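Local coordinates for protein isomaltodextranase (Arthrobacter globiformis, PDB 5AWO) that hydrolyses alpha-1,6-glucosidic linkages of dextran-type polysaccharides, removing successive isomaltose units from the non-reducing chain ends, at residues D147-I150 and A151-V154. Residues are numbered along the deposited sequence; the frame is centred on the assembly and turned at random.
Sequences DVKI and ADLV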
loop_
_atom_site.group_PDB
_atom_site.type_symbol
_atom_site.label_atom_id
_atom_site.label_comp_id
_atom_site.label_asym_id
_atom_site.label_seq_id
_atom_site.Cartn_x
_atom_site.Cartn_y
_atom_site.Cartn_z
ATOM N N ASP A 147 15.452 -20.341 -28.875
ATOM C CA ASP A 147 15.385 -19.646 -30.153
ATOM C C ASP A 147 15.526 -18.121 -30.061
ATOM O O ASP A 147 15.621 -17.455 -31.084
ATOM C CB ASP A 147 14.099 -20.019 -30.882
ATOM C CG ASP A 147 12.829 -19.643 -30.087
ATOM O OD1 ASP A 147 12.803 -19.849 -28.850
ATOM O OD2 ASP A 147 11.834 -19.177 -30.697
ATOM N N VAL A 148 15.462 -17.558 -28.853
ATOM C CA VAL A 148 15.532 -16.104 -28.679
ATOM C C VAL A 148 16.789 -15.756 -27.885
ATOM O O VAL A 148 16.885 -16.047 -26.694
ATOM C CB VAL A 148 14.295 -15.546 -27.966
ATOM C CG1 VAL A 148 14.358 -14.017 -27.882
ATOM C CG2 VAL A 148 13.017 -15.971 -28.679
ATOM N N LYS A 149 17.768 -15.133 -28.529
ATOM C CA LYS A 149 18.933 -14.610 -27.815
ATOM C C LYS A 149 18.484 -13.406 -26.991
ATOM O O LYS A 149 17.545 -12.713 -27.367
ATOM C CB LYS A 149 20.006 -14.162 -28.793
ATOM C CG LYS A 149 20.622 -15.308 -29.597
ATOM C CD LYS A 149 21.530 -14.799 -30.701
ATOM C CE LYS A 149 20.792 -13.911 -31.692
ATOM N NZ LYS A 149 19.624 -14.582 -32.336
ATOM N N ILE A 150 19.168 -13.152 -25.890
ATOM C CA ILE A 150 18.882 -11.928 -25.115
ATOM C C ILE A 150 19.012 -10.701 -26.014
ATOM O O ILE A 150 18.235 -9.756 -25.918
ATOM C CB ILE A 150 19.747 -11.871 -23.860
ATOM C CG1 ILE A 150 19.491 -13.078 -22.950
ATOM C CG2 ILE A 150 19.482 -10.580 -23.089
ATOM C CD1 ILE A 150 18.039 -13.333 -22.640
ATOM N N ALA A 151 19.965 -10.760 -26.963
ATOM C CA ALA A 151 20.148 -9.717 -27.963
ATOM C C ALA A 151 18.903 -9.398 -28.794
ATOM O O ALA A 151 18.765 -8.272 -29.278
ATOM C CB ALA A 151 21.282 -10.091 -28.907
ATOM N N ASP A 152 18.018 -10.390 -28.959
ATOM C CA ASP A 152 16.815 -10.295 -29.766
ATOM C C ASP A 152 15.633 -9.625 -29.021
ATOM O O ASP A 152 14.540 -9.531 -29.551
ATOM C CB ASP A 152 16.371 -11.717 -30.231
ATOM C CG ASP A 152 17.415 -12.439 -31.103
ATOM O OD1 ASP A 152 18.169 -11.778 -31.833
ATOM O OD2 ASP A 152 17.481 -13.687 -31.054
ATOM N N LEU A 153 15.861 -9.166 -27.790
ATOM C CA LEU A 153 14.806 -8.573 -26.954
ATOM C C LEU A 153 14.755 -7.051 -26.944
ATOM O O LEU A 153 13.867 -6.476 -26.319
ATOM C CB LEU A 153 15.019 -9.027 -25.498
ATOM C CG LEU A 153 14.804 -10.521 -25.247
ATOM C CD1 LEU A 153 15.124 -10.819 -23.785
ATOM C CD2 LEU A 153 13.406 -10.978 -25.612
ATOM N N VAL A 154 15.716 -6.398 -27.585
ATOM C CA VAL A 154 15.857 -4.946 -27.462
ATOM C C VAL A 154 15.864 -4.206 -28.800
ATOM O O VAL A 154 16.268 -4.746 -29.831
ATOM C CB VAL A 154 17.118 -4.599 -26.660
ATOM C CG1 VAL A 154 17.050 -5.284 -25.301
ATOM C CG2 VAL A 154 18.402 -4.953 -27.397
#
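The carboxylate of Asp152 is the flat group here, and Lys149 meets it at two places. Lys149 NZ forms a salt bridge with Asp152 OD2 at 2.7 Å, the oxygen offering its syn lone pair, on the side of OD1. Off the plane by 43°, Lys149 N donates to the same Asp152 OD2 at 2.9 Å (N-H...O 145°), so one oxygen accepts from the backbone N-H and the side-chain ammonium of one lysine. Bends at chi3 (-60°) and chi4 turn that ammonium toward the carboxylate. The main chain closes the turn as well, since Asp152 N donates to Lys149 O at 2.9 Å, the i+3 to i bond of the 3-10 turn that begins at Ile150. With Lys149 in the N-cap place, Asp152 OD2 accepting Lys149 N is the N3-to-N-cap half of a capping box. This loop, between strands 141-142 and 154-155, belongs to the long excursion of the TIM barrel from strand 120-124 to helix 179-192, away from the catalytic residues. A second i+3 to i backbone bond follows, Leu153 N to Ile150 O at 3.1 Å. An alanine in place of Asp152 would probably leave Lys149 N and NZ without their shared acceptor and free the lysine chain to uncurl. Apolar contacts lie beside the turns: Val148 CG1 touches Leu153 CD2 at 3.9 Å, the side chains crossing at about a right angle, and Ile150 CD1 reaches Leu153 CD1 at 4.0 Å. Val142 and Tyr182 pack against both Ile150 and Leu153.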